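Local coordinates for DUF1955 domain-containing protein (Sulfolobus tokodaii, PDB 1WY6), which is of unknown function but folds as an all-helical repeat protein, the first archaeal member of that class to have its crystal structure determined, at residues Glu41-Ile46 with Leu71-Asn76; Lys78-Cys83 with Asn95-Ile100. All coordinates share one frame; numbering follows the deposited sequence.

Contact 1: Glu41-Ile46 with Leu71-Asn76; sequences EYNWFI and LDKCQN
The carboxamide of N43 meets the aliphatic part of K73, a flat group against methylenes. ND2 does the touching, 3.8 Å from K73 CB and, 3.8 Å again, from K73 CD. CD lies well off the amide plane and CB nearer to it; the two side chains cross at about a right angle. At the other end of the amide, OD1 accepts a hydrogen bond from the backbone N of D70, just before 71-76, which helps fix its rotation. The second flat group, the W44 indole, belongs to a side chain that leaves the backbone away from 71-76. At its edge, in the ring plane, lies the carbonyl carbon of E41, and NE1 gives E41 O a weak bond of 3.1 Å, bent to 122° at the hydrogen; I8, L11 and M12 of helix 7-19 also touch the W44 side chain.

Deeper in, the contact is apolar. With CG1 of I46 anti to the backbone N (chi1 -161°), the CG2 methyl is left between N and the carbonyl carbon and faces 71-76. It reaches C74 SG at 3.7 Å and, more loosely, L71 CD2 at 4.2 Å. That sulfur is disulfide-bonded to C47, the residue following I46, so a covalent link runs beside the methyl-sulfur contact. In the partner segment, a short 3-10 turn at 71-73 carries L71 and K73, and C74 follows it directly, its N bonding to L71 O at 2.8 Å.

The example illustrates how a connecting segment can be drawn onto the start of a helix. Here the linker between helices 55-65 and 78-86 lies against the beginning of helix 44-52, with L71 also touching L50, while Y42 and F45 pack on helix 23-36.

Contact 2: Lys78-Cys83 with Asn95-Ile100; sequences KSVVEC and NKALDI
V80 overlaps A97: V80 CB and V80 CG1 each lie 3.8 Å from A97 CB. Next to it, CG2 of V81 touches the same alanine methyl, 4.1 Å from A97 CB, so that one small side chain is met by two successive valines. V81 CG2 is also 4.1 Å from L98 CD2, where the valine and leucine side chains cross at about a right angle. It is the branch of V81 beside the backbone N, the other methyl being anti to that N (chi1 -175°), that makes both contacts.

Helices 78-86 and 92-103 follow one another in the chain and run back along each other, a helical hairpin of the sort from which helical repeat proteins are stacked. The axes of the two short segments pass 8.5 Å apart at -141°, and the nearest alpha carbons, V80 CA and A97 CA, are 6.5 Å apart; the close approach falls at A97, whose side chain is a single methyl.

All four touching residues are buried, and other helices add to the enclosure. M58 and F59 of helix 55-65 touch V80, whereas L98 leans on L110 of helix 107-117 and on A130 and A134 of helix 125-137. Away from this apolar seam, K78 NZ forms a salt bridge with E112, and C83 is joined by a disulfide to C55.

From the N terminus, the chain passes helices 7-19 and 23-36 before reaching 41-46. Contact 1 then closes a loop of 24 intervening residues, including helix 55-65, when 71-76 returns to the start of helix 44-52. Contact 2 opens only afterwards and closes a shorter loop, with 11 residues between its segments, that turns helix 78-86 back into helix 92-103, near the centre of the chain. The contacts are thus in series, neither nested nor crossed, but the disulfides C47-C74 and C55-C83 do interleave along the sequence. Although their centres lie 13 Å apart, the contacts touch where I100 CD1 packs 3.9 Å from D72 N, joining helix 92-103 to the linker.

Contact 1: Glu41-Ile46 with Leu71-Asn76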
ATOM      1  N   GLU A  41      -5.754   6.412  19.976  1.00 36.52           N
ATOM      2  CA  GLU A  41      -6.504   7.664  19.973  1.00 34.45           C
ATOM      3  C   GLU A  41      -6.288   8.442  18.672  1.00 30.96           C
ATOM      4  O   GLU A  41      -7.191   9.127  18.198  1.00 28.59           O
ATOM      5  CB  GLU A  41      -6.074   8.517  21.174  1.00 35.62           C
ATOM      6  CG  GLU A  41      -6.316  10.022  21.049  1.00 41.95           C
ATOM      7  CD  GLU A  41      -7.784  10.408  21.104  1.00 50.92           C
ATOM      8  OE1 GLU A  41      -8.536  10.056  20.171  1.00 58.92           O
ATOM      9  OE2 GLU A  41      -8.183  11.069  22.087  1.00 57.36           O
ATOM     10  N   TYR A  42      -5.092   8.339  18.098  1.00 26.76           N
ATOM     11  CA  TYR A  42      -4.793   9.048  16.860  1.00 22.34           C
ATOM     12  C   TYR A  42      -4.428   8.095  15.728  1.00 20.42           C
ATOM     13  O   TYR A  42      -4.205   8.520  14.598  1.00 19.39           O
ATOM     14  CB  TYR A  42      -3.640  10.038  17.075  1.00 22.08           C
ATOM     15  CG  TYR A  42      -2.314   9.397  17.436  1.00 24.39           C
ATOM     16  CD1 TYR A  42      -1.844   9.410  18.749  1.00 24.13           C
ATOM     17  CD2 TYR A  42      -1.518   8.797  16.459  1.00 25.77           C
ATOM     18  CE1 TYR A  42      -0.613   8.849  19.081  1.00 25.77           C
ATOM     19  CE2 TYR A  42      -0.288   8.229  16.778  1.00 28.89           C
ATOM     20  CZ  TYR A  42       0.160   8.261  18.092  1.00 30.40           C
ATOM     21  OH  TYR A  42       1.385   7.717  18.415  1.00 33.02           O
ATOM     22  N   ASN A  43      -4.372   6.809  16.040  1.00 18.29           N
ATOM     23  CA  ASN A  43      -4.005   5.796  15.061  1.00 19.06           C
ATOM     24  C   ASN A  43      -4.865   5.799  13.799  1.00 18.86           C
ATOM     25  O   ASN A  43      -4.362   5.579  12.691  1.00 18.52           O
ATOM     26  CB  ASN A  43      -4.061   4.410  15.691  1.00 21.40           C
ATOM     27  CG  ASN A  43      -3.337   3.383  14.864  1.00 26.36           C
ATOM     28  OD1 ASN A  43      -2.108   3.333  14.873  1.00 19.78           O
ATOM     29  ND2 ASN A  43      -4.089   2.573  14.116  1.00 32.13           N
ATOM     30  N   TRP A  44      -6.162   6.035  13.981  1.00 17.37           N
ATOM     31  CA  TRP A  44      -7.133   6.070  12.887  1.00 16.34           C
ATOM     32  C   TRP A  44      -6.754   7.087  11.811  1.00 15.43           C
ATOM     33  O   TRP A  44      -7.146   6.944  10.652  1.00 12.81           O
ATOM     34  CB  TRP A  44      -8.513   6.466  13.427  1.00 16.75           C
ATOM     35  CG  TRP A  44      -8.499   7.870  13.967  1.00 15.60           C
ATOM     36  CD1 TRP A  44      -8.074   8.266  15.201  1.00 20.62           C
ATOM     37  CD2 TRP A  44      -8.822   9.072  13.251  1.00 18.34           C
ATOM     38  NE1 TRP A  44      -8.107   9.637  15.300  1.00 16.31           N
ATOM     39  CE2 TRP A  44      -8.563  10.156  14.116  1.00 21.42           C
ATOM     40  CE3 TRP A  44      -9.302   9.336  11.962  1.00 23.73           C
ATOM     41  CZ2 TRP A  44      -8.769  11.491  13.732  1.00 26.13           C
ATOM     42  CZ3 TRP A  44      -9.507  10.665  11.580  1.00 22.28           C
ATOM     43  CH2 TRP A  44      -9.240  11.722  12.464  1.00 22.63           C
ATOM     44  N   PHE A  45      -6.019   8.125  12.208  1.00 13.02           N
ATOM     45  CA  PHE A  45      -5.635   9.186  11.282  1.00 12.35           C
ATOM     46  C   PHE A  45      -4.916   8.722  10.025  1.00 11.35           C
ATOM     47  O   PHE A  45      -5.228   9.176   8.933  1.00  6.67           O
ATOM     48  CB  PHE A  45      -4.752  10.220  11.977  1.00 14.11           C
ATOM     49  CG  PHE A  45      -4.319  11.347  11.078  1.00 14.05           C
ATOM     50  CD1 PHE A  45      -5.208  12.359  10.730  1.00 14.80           C
ATOM     51  CD2 PHE A  45      -3.021  11.400  10.583  1.00 15.01           C
ATOM     52  CE1 PHE A  45      -4.806  13.410   9.907  1.00 12.45           C
ATOM     53  CE2 PHE A  45      -2.616  12.444   9.764  1.00 16.29           C
ATOM     54  CZ  PHE A  45      -3.515  13.453   9.426  1.00 12.87           C
ATOM     55  N   ILE A  46      -3.943   7.832  10.180  1.00  8.99           N
ATOM     56  CA  ILE A  46      -3.175   7.355   9.036  1.00  8.99           C
ATOM     57  C   ILE A  46      -4.047   6.634   8.004  1.00  8.99           C
ATOM     58  O   ILE A  46      -3.846   6.792   6.798  1.00 15.75           O
ATOM     59  CB  ILE A  46      -2.010   6.436   9.495  1.00  8.99           C
ATOM     60  CG1 ILE A  46      -0.966   6.345   8.378  1.00  8.99           C
ATOM     61  CG2 ILE A  46      -2.537   5.048   9.889  1.00  8.99           C
ATOM     62  CD1 ILE A  46      -0.354   7.720   8.012  1.00  8.99           C
ATOM     63  N   LEU A  71      -0.539   0.163  11.029  1.00 14.28           N
ATOM     64  CA  LEU A  71      -1.178   0.072   9.722  1.00 17.49           C
ATOM     65  C   LEU A  71      -2.102  -1.132   9.601  1.00 18.66           C
ATOM     66  O   LEU A  71      -3.078  -1.096   8.849  1.00 20.14           O
ATOM     67  CB  LEU A  71      -0.121   0.017   8.619  1.00 16.80           C
ATOM     68  CG  LEU A  71       0.521   1.336   8.174  1.00 21.52           C
ATOM     69  CD1 LEU A  71       1.652   1.049   7.216  1.00 24.50           C
ATOM     70  CD2 LEU A  71      -0.508   2.218   7.504  1.00 22.87           C
ATOM     71  N   ASP A  72      -1.802  -2.188  10.350  1.00 18.93           N
ATOM     72  CA  ASP A  72      -2.609  -3.402  10.311  1.00 22.09           C
ATOM     73  C   ASP A  72      -4.037  -3.141  10.777  1.00 20.97           C
ATOM     74  O   ASP A  72      -4.929  -3.956  10.553  1.00 23.14           O
ATOM     75  CB  ASP A  72      -1.966  -4.504  11.167  1.00 24.61           C
ATOM     76  CG  ASP A  72      -1.962  -4.176  12.651  1.00 28.98           C
ATOM     77  OD1 ASP A  72      -1.359  -3.157  13.051  1.00 38.78           O
ATOM     78  OD2 ASP A  72      -2.566  -4.946  13.427  1.00 42.16           O
ATOM     79  N   LYS A  73      -4.259  -2.006  11.430  1.00 20.35           N
ATOM     80  CA  LYS A  73      -5.596  -1.671  11.889  1.00 18.93           C
ATOM     81  C   LYS A  73      -6.409  -1.011  10.777  1.00 17.81           C
ATOM     82  O   LYS A  73      -7.632  -0.893  10.874  1.00 16.54           O
ATOM     83  CB  LYS A  73      -5.520  -0.770  13.122  1.00 19.92           C
ATOM     84  CG  LYS A  73      -5.108  -1.544  14.363  1.00 24.12           C
ATOM     85  CD  LYS A  73      -5.177  -0.716  15.623  1.00 32.25           C
ATOM     86  CE  LYS A  73      -4.731  -1.562  16.802  1.00 35.47           C
ATOM     87  NZ  LYS A  73      -3.425  -2.214  16.495  1.00 36.41           N
ATOM     88  N   CYS A  74      -5.720  -0.609   9.711  1.00 14.88           N
ATOM     89  CA  CYS A  74      -6.367   0.022   8.566  1.00 15.38           C
ATOM     90  C   CYS A  74      -7.017  -1.034   7.675  1.00 14.25           C
ATOM     91  O   CYS A  74      -6.431  -2.086   7.416  1.00 19.22           O
ATOM     92  CB  CYS A  74      -5.349   0.826   7.749  1.00 12.60           C
ATOM     93  SG  CYS A  74      -4.629   2.268   8.602  1.00 16.82           S
ATOM     94  N   GLN A  75      -8.228  -0.738   7.207  1.00 15.21           N
ATOM     95  CA  GLN A  75      -8.987  -1.650   6.352  1.00 16.50           C
ATOM     96  C   GLN A  75      -8.904  -1.250   4.876  1.00 16.56           C
ATOM     97  O   GLN A  75      -9.360  -1.986   3.996  1.00 15.34           O
ATOM     98  CB  GLN A  75     -10.458  -1.662   6.785  1.00 17.77           C
ATOM     99  CG  GLN A  75     -10.656  -1.895   8.272  1.00 22.19           C
ATOM    100  CD  GLN A  75     -10.250  -3.286   8.708  1.00 27.85           C
ATOM    101  OE1 GLN A  75      -9.893  -3.504   9.866  1.00 42.08           O
ATOM    102  NE2 GLN A  75     -10.316  -4.240   7.788  1.00 26.20           N
ATOM    103  N   ASN A  76      -8.321  -0.083   4.617  1.00 15.53           N
ATOM    104  CA  ASN A  76      -8.183   0.447   3.260  1.00 17.37           C
ATOM    105  C   ASN A  76      -6.756   0.390   2.714  1.00 16.15           C
ATOM    106  O   ASN A  76      -6.368   1.241   1.908  1.00 17.23           O
ATOM    107  CB  ASN A  76      -8.671   1.904   3.216  1.00 16.45           C
ATOM    108  CG  ASN A  76      -7.916   2.817   4.194  1.00 17.67           C
ATOM    109  OD1 ASN A  76      -8.077   4.039   4.167  1.00 17.73           O
ATOM    110  ND2 ASN A  76      -7.101   2.227   5.061  1.00 13.48           N
TER

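Contact 2: Lys78-Cys83 with Asn95-Ile100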
ATOM      1  N   LYS A  78      -5.592  -1.190   0.500  1.00 12.44           N
ATOM      2  CA  LYS A  78      -5.533  -1.386  -0.938  1.00 11.88           C
ATOM      3  C   LYS A  78      -5.067  -0.051  -1.530  1.00 12.25           C
ATOM      4  O   LYS A  78      -4.504  -0.004  -2.623  1.00 12.92           O
ATOM      5  CB  LYS A  78      -6.904  -1.748  -1.506  1.00 13.17           C
ATOM      6  CG  LYS A  78      -6.870  -1.994  -3.013  1.00 12.06           C
ATOM      7  CD  LYS A  78      -8.270  -2.035  -3.629  1.00 19.68           C
ATOM      8  CE  LYS A  78      -8.184  -2.099  -5.145  1.00 17.46           C
ATOM      9  NZ  LYS A  78      -9.524  -2.097  -5.793  1.00 17.12           N
ATOM     10  N   SER A  79      -5.305   1.033  -0.792  1.00 12.58           N
ATOM     11  CA  SER A  79      -4.907   2.378  -1.219  1.00 13.59           C
ATOM     12  C   SER A  79      -3.384   2.480  -1.358  1.00 10.82           C
ATOM     13  O   SER A  79      -2.865   3.201  -2.215  1.00  8.67           O
ATOM     14  CB  SER A  79      -5.376   3.425  -0.195  1.00 16.95           C
ATOM     15  OG  SER A  79      -6.771   3.340   0.054  1.00 21.35           O
ATOM     16  N   VAL A  80      -2.667   1.773  -0.495  1.00 10.71           N
ATOM     17  CA  VAL A  80      -1.210   1.808  -0.533  1.00 10.76           C
ATOM     18  C   VAL A  80      -0.681   1.033  -1.737  1.00 11.50           C
ATOM     19  O   VAL A  80       0.240   1.477  -2.409  1.00 11.71           O
ATOM     20  CB  VAL A  80      -0.602   1.242   0.778  1.00  9.52           C
ATOM     21  CG1 VAL A  80       0.917   1.131   0.653  1.00 12.82           C
ATOM     22  CG2 VAL A  80      -0.966   2.156   1.932  1.00 11.40           C
ATOM     23  N   VAL A  81      -1.279  -0.120  -2.010  1.00 13.58           N
ATOM     24  CA  VAL A  81      -0.876  -0.931  -3.150  1.00 12.34           C
ATOM     25  C   VAL A  81      -1.180  -0.165  -4.443  1.00 13.94           C
ATOM     26  O   VAL A  81      -0.395  -0.198  -5.396  1.00  9.19           O
ATOM     27  CB  VAL A  81      -1.640  -2.263  -3.181  1.00 11.93           C
ATOM     28  CG1 VAL A  81      -1.108  -3.132  -4.313  1.00 15.17           C
ATOM     29  CG2 VAL A  81      -1.518  -2.968  -1.836  1.00  6.13           C
ATOM     30  N   GLU A  82      -2.326   0.513  -4.463  1.00 11.53           N
ATOM     31  CA  GLU A  82      -2.750   1.307  -5.617  1.00 13.07           C
ATOM     32  C   GLU A  82      -1.701   2.350  -5.973  1.00 12.02           C
ATOM     33  O   GLU A  82      -1.436   2.591  -7.149  1.00 10.78           O
ATOM     34  CB  GLU A  82      -4.071   2.025  -5.331  1.00 12.85           C
ATOM     35  CG  GLU A  82      -5.314   1.164  -5.433  1.00 23.51           C
ATOM     36  CD  GLU A  82      -5.565   0.640  -6.845  1.00 37.96           C
ATOM     37  OE1 GLU A  82      -5.083   1.268  -7.819  1.00 34.50           O
ATOM     38  OE2 GLU A  82      -6.260  -0.395  -6.980  1.00 38.36           O
ATOM     39  N   CYS A  83      -1.125   2.999  -4.963  1.00 14.81           N
ATOM     40  CA  CYS A  83      -0.091   3.997  -5.225  1.00 13.47           C
ATOM     41  C   CYS A  83       1.172   3.306  -5.724  1.00 14.36           C
ATOM     42  O   CYS A  83       1.964   3.887  -6.454  1.00 12.60           O
ATOM     43  CB  CYS A  83       0.201   4.816  -3.974  1.00 15.66           C
ATOM     44  SG  CYS A  83      -1.019   6.138  -3.687  1.00 14.13           S
ATOM     45  N   ASN A  95       4.765  -3.581   0.028  1.00 11.62           N
ATOM     46  CA  ASN A  95       4.875  -4.978   0.438  1.00 14.22           C
ATOM     47  C   ASN A  95       4.180  -5.237   1.768  1.00 14.38           C
ATOM     48  O   ASN A  95       3.410  -6.189   1.886  1.00 15.14           O
ATOM     49  CB  ASN A  95       6.343  -5.412   0.518  1.00 15.90           C
ATOM     50  CG  ASN A  95       7.013  -5.460  -0.844  1.00 18.55           C
ATOM     51  OD1 ASN A  95       6.370  -5.760  -1.853  1.00 20.48           O
ATOM     52  ND2 ASN A  95       8.315  -5.187  -0.880  1.00 19.09           N
ATOM     53  N   LYS A  96       4.441  -4.396   2.767  1.00 14.07           N
ATOM     54  CA  LYS A  96       3.799  -4.570   4.067  1.00 15.14           C
ATOM     55  C   LYS A  96       2.275  -4.520   3.923  1.00 13.65           C
ATOM     56  O   LYS A  96       1.573  -5.289   4.565  1.00 15.49           O
ATOM     57  CB  LYS A  96       4.253  -3.493   5.055  1.00 16.26           C
ATOM     58  CG  LYS A  96       5.702  -3.621   5.489  1.00 21.22           C
ATOM     59  CD  LYS A  96       6.116  -2.456   6.377  1.00 32.47           C
ATOM     60  CE  LYS A  96       7.601  -2.517   6.719  1.00 34.87           C
ATOM     61  NZ  LYS A  96       8.008  -1.372   7.587  1.00 34.75           N
ATOM     62  N   ALA A  97       1.778  -3.618   3.074  1.00 14.47           N
ATOM     63  CA  ALA A  97       0.336  -3.477   2.829  1.00 14.01           C
ATOM     64  C   ALA A  97      -0.205  -4.773   2.222  1.00 13.99           C
ATOM     65  O   ALA A  97      -1.301  -5.220   2.556  1.00 12.32           O
ATOM     66  CB  ALA A  97       0.075  -2.320   1.883  1.00 14.49           C
ATOM     67  N   LEU A  98       0.571  -5.359   1.316  1.00 14.18           N
ATOM     68  CA  LEU A  98       0.191  -6.615   0.685  1.00 14.25           C
ATOM     69  C   LEU A  98       0.110  -7.719   1.741  1.00 14.37           C
ATOM     70  O   LEU A  98      -0.879  -8.445   1.804  1.00 16.28           O
ATOM     71  CB  LEU A  98       1.213  -7.012  -0.386  1.00 13.88           C
ATOM     72  CG  LEU A  98       1.130  -6.331  -1.757  1.00 12.79           C
ATOM     73  CD1 LEU A  98       2.368  -6.664  -2.577  1.00 14.48           C
ATOM     74  CD2 LEU A  98      -0.135  -6.789  -2.478  1.00 14.89           C
ATOM     75  N   ASP A  99       1.150  -7.835   2.568  1.00 13.29           N
ATOM     76  CA  ASP A  99       1.186  -8.855   3.605  1.00 16.48           C
ATOM     77  C   ASP A  99       0.008  -8.699   4.549  1.00 17.62           C
ATOM     78  O   ASP A  99      -0.614  -9.690   4.932  1.00 17.46           O
ATOM     79  CB  ASP A  99       2.506  -8.800   4.396  1.00 17.25           C
ATOM     80  CG  ASP A  99       3.725  -9.116   3.529  1.00 19.04           C
ATOM     81  OD1 ASP A  99       3.561  -9.759   2.470  1.00 21.56           O
ATOM     82  OD2 ASP A  99       4.853  -8.733   3.907  1.00 21.77           O
ATOM     83  N   ILE A 100      -0.304  -7.459   4.921  1.00  8.99           N
ATOM     84  CA  ILE A 100      -1.437  -7.208   5.809  1.00  8.99           C
ATOM     85  C   ILE A 100      -2.758  -7.558   5.121  1.00  8.99           C
ATOM     86  O   ILE A 100      -3.663  -8.101   5.753  1.00 18.44           O
ATOM     87  CB  ILE A 100      -1.457  -5.740   6.283  1.00  8.99           C
ATOM     88  CG1 ILE A 100      -0.280  -5.500   7.237  1.00  8.99           C
ATOM     89  CG2 ILE A 100      -2.762  -5.433   6.979  1.00  8.99           C
ATOM     90  CD1 ILE A 100       0.011  -4.040   7.500  1.00  8.99           C
TER